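Local coordinates for protein dihydroneopterin aldolase (Burkholderia thailandensis, PDB 3V9O) that belongs to the dihydroneopterin aldolase family and binds guanine in a pocket formed between two subunits, at residues 47-52 / 95-100. Residues are numbered along the deposited sequence; the frame is centred on the assembly and turned at random. Where two conformers were deposited one is given.
Sequences QRVVIN and ETLCDA. With GUN (guanine), chain G; EDO (1,2-ethanediol), chain E.
Two flat groups flank the apolar contact of Leu-97 with Val-49 and Ile-51, and neither enters it. On the helix, the carboxylate of Glu-95 receives guanine through two parallel bonds. Guanine N1 donates to Glu-95 OE1 at 2.8 Å, with an N-H...O angle of 166°. Guanine N2 donates to Glu-95 OE2 at 2.7 Å, in a bond about as straight (171°). The paired bonds fix how this edge of the base is turned against the carboxylate. On the strand, 1,2-ethanediol, probably from the crystallisation liquor, lies at the edge of the Arg-48 guanidinium, in plane. The bond from Arg-48 NH2 to O2 of the diol is weak at 3.4 Å, and doubtful because Arg-48 has two conformers. The same nitrogen forms a salt bridge with Glu-31 of strand 22-34.

Leu-97 carries the helix side of the contact. Its CG stands anti to the backbone N (chi1 177°), and the side chain projects at the sheet. Leu-97 CD2 meets Val-49 CG1 tip to tip at 4.2 Å. Leu-97 CD2 also lies 4.3 Å from Ile-51 CD1. No hydrogen bond joins the two segments, and all three touching residues are buried. Met-34, Thr-118, Cys-85 and Val-86 also pack on Leu-97. The core thus extends to both neighbouring strands and to helix 76-87.

Guanine is also bound by Val-73, Asp-74 and Tyr-75 of the second subunit. The helix therefore turns Leu-97 to the sheet and Glu-95 to an intersubunit pocket. A helix pair packed on a four-stranded antiparallel sheet, with a base held by a glutamate at a subunit interface, is characteristic of the tunnelling fold (T-fold).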
loop_
_atom_site.group_PDB
_atom_site.type_symbol
_atom_site.label_atom_id
_atom_site.label_comp_id
_atom_site.label_asym_id
_atom_site.label_seq_id
_atom_site.Cartn_x
_atom_site.Cartn_y
_atom_site.Cartn_z
ATOM N N GLN A 47 -0.631 6.950 26.877
ATOM C CA GLN A 47 -0.064 7.197 25.555
ATOM C C GLN A 47 -1.117 6.945 24.496
ATOM O O GLN A 47 -2.060 6.168 24.662
ATOM C CB GLN A 47 1.137 6.263 25.330
ATOM C CG GLN A 47 2.256 6.463 26.336
ATOM C CD GLN A 47 2.843 7.883 26.323
ATOM O OE1 GLN A 47 3.192 8.422 25.264
ATOM N NE2 GLN A 47 2.962 8.485 27.497
ATOM N N ARG A 48 -0.971 7.584 23.337
ATOM C CA ARG A 48 -1.852 7.314 22.197
ATOM C C ARG A 48 -1.334 6.121 21.425
ATOM O O ARG A 48 -0.145 6.050 21.110
ATOM C CB ARG A 48 -1.888 8.543 21.268
ATOM C CG ARG A 48 -3.074 8.543 20.281
ATOM C CD ARG A 48 -3.312 9.988 19.774
ATOM N NE ARG A 48 -2.275 10.389 18.812
ATOM C CZ ARG A 48 -2.332 10.181 17.501
ATOM N NH1 ARG A 48 -1.331 10.590 16.723
ATOM N NH2 ARG A 48 -3.369 9.544 16.973
ATOM N N VAL A 49 -2.221 5.174 21.128
ATOM C CA VAL A 49 -1.888 3.981 20.330
ATOM C C VAL A 49 -2.850 3.961 19.176
ATOM O O VAL A 49 -4.074 4.176 19.359
ATOM C CB VAL A 49 -1.999 2.693 21.188
ATOM C CG1 VAL A 49 -1.694 1.435 20.318
ATOM C CG2 VAL A 49 -1.047 2.751 22.387
ATOM N N VAL A 50 -2.354 3.717 17.943
ATOM C CA VAL A 50 -3.225 3.696 16.743
ATOM C C VAL A 50 -3.250 2.255 16.221
ATOM O O VAL A 50 -2.172 1.607 16.038
ATOM C CB VAL A 50 -2.703 4.667 15.694
ATOM C CG1 VAL A 50 -3.523 4.560 14.406
ATOM C CG2 VAL A 50 -2.739 6.131 16.241
ATOM N N ILE A 51 -4.459 1.755 16.000
ATOM C CA ILE A 51 -4.688 0.321 15.701
ATOM C C ILE A 51 -5.377 0.197 14.354
ATOM O O ILE A 51 -6.313 0.944 14.056
ATOM C CB ILE A 51 -5.545 -0.287 16.806
ATOM C CG1 ILE A 51 -4.747 -0.176 18.101
ATOM C CG2 ILE A 51 -5.830 -1.793 16.480
ATOM C CD1 ILE A 51 -5.494 -0.396 19.329
ATOM N N ASN A 52 -4.924 -0.716 13.507
ATOM C CA ASN A 52 -5.581 -1.000 12.236
ATOM C C ASN A 52 -5.889 -2.463 12.190
ATOM O O ASN A 52 -5.102 -3.303 12.639
ATOM C CB ASN A 52 -4.648 -0.629 11.046
ATOM C CG ASN A 52 -4.606 0.844 10.849
ATOM O OD1 ASN A 52 -5.439 1.373 10.139
ATOM N ND2 ASN A 52 -3.695 1.553 11.540
ATOM N N GLU A 95 3.426 -6.053 21.310
ATOM C CA GLU A 95 3.116 -7.432 20.931
ATOM C C GLU A 95 2.002 -7.998 21.787
ATOM O O GLU A 95 1.143 -8.695 21.266
ATOM C CB GLU A 95 4.326 -8.343 21.087
ATOM C CG GLU A 95 5.412 -8.159 19.999
ATOM C CD GLU A 95 6.375 -6.991 20.234
ATOM O OE1 GLU A 95 6.159 -6.088 21.077
ATOM O OE2 GLU A 95 7.406 -6.981 19.542
ATOM N N THR A 96 2.007 -7.691 23.075
ATOM C CA THR A 96 0.946 -8.229 23.956
ATOM C C THR A 96 -0.431 -7.756 23.495
ATOM O O THR A 96 -1.355 -8.559 23.367
ATOM C CB THR A 96 1.227 -7.837 25.356
ATOM O OG1 THR A 96 2.474 -8.441 25.751
ATOM C CG2 THR A 96 0.140 -8.306 26.300
ATOM N N LEU A 97 -0.568 -6.488 23.151
ATOM C CA LEU A 97 -1.848 -5.957 22.710
ATOM C C LEU A 97 -2.178 -6.464 21.332
ATOM O O LEU A 97 -3.330 -6.897 21.106
ATOM C CB LEU A 97 -1.742 -4.423 22.717
ATOM C CG LEU A 97 -3.011 -3.715 22.207
ATOM C CD1 LEU A 97 -4.211 -3.998 23.046
ATOM C CD2 LEU A 97 -2.769 -2.153 22.111
ATOM N N CYS A 98 -1.240 -6.410 20.402
ATOM C CA CYS A 98 -1.507 -6.818 19.050
ATOM C C CYS A 98 -1.925 -8.285 18.968
ATOM O O CYS A 98 -2.900 -8.599 18.267
ATOM C CB CYS A 98 -0.232 -6.555 18.234
ATOM S SG CYS A 98 -0.456 -6.724 16.447
ATOM N N ASP A 99 -1.187 -9.132 19.637
ATOM C CA ASP A 99 -1.473 -10.561 19.615
ATOM C C ASP A 99 -2.837 -10.832 20.266
ATOM O O ASP A 99 -3.580 -11.735 19.781
ATOM C CB ASP A 99 -0.413 -11.322 20.396
ATOM C CG ASP A 99 0.979 -11.351 19.716
ATOM O OD1 ASP A 99 1.144 -10.880 18.562
ATOM O OD2 ASP A 99 1.896 -11.853 20.399
ATOM N N ALA A 100 -3.202 -10.106 21.334
ATOM C CA ALA A 100 -4.473 -10.332 21.993
ATOM C C ALA A 100 -5.636 -9.935 21.107
ATOM O O ALA A 100 -6.643 -10.667 21.070
ATOM C CB ALA A 100 -4.538 -9.581 23.328
HETATM N N9 GUN G . 10.912 -1.483 22.810
HETATM C C8 GUN G . 10.209 -0.667 23.686
HETATM N N7 GUN G . 8.841 -1.002 23.762
HETATM C C5 GUN G . 8.767 -2.110 22.941
HETATM C C6 GUN G . 7.620 -2.954 22.561
HETATM O O6 GUN G . 6.460 -2.814 22.980
HETATM N N1 GUN G . 7.896 -3.996 21.677
HETATM C C2 GUN G . 9.152 -4.187 21.103
HETATM N N2 GUN G . 9.330 -5.185 20.175
HETATM N N3 GUN G . 10.251 -3.389 21.454
HETATM C C4 GUN G . 9.980 -2.378 22.354
HETATM C C1 EDO E . -2.543 7.901 12.684
HETATM O O1 EDO E . -1.871 8.767 13.618
HETATM C C2 EDO E . -4.050 8.200 12.659
HETATM O O2 EDO E . -4.576 8.653 13.923
#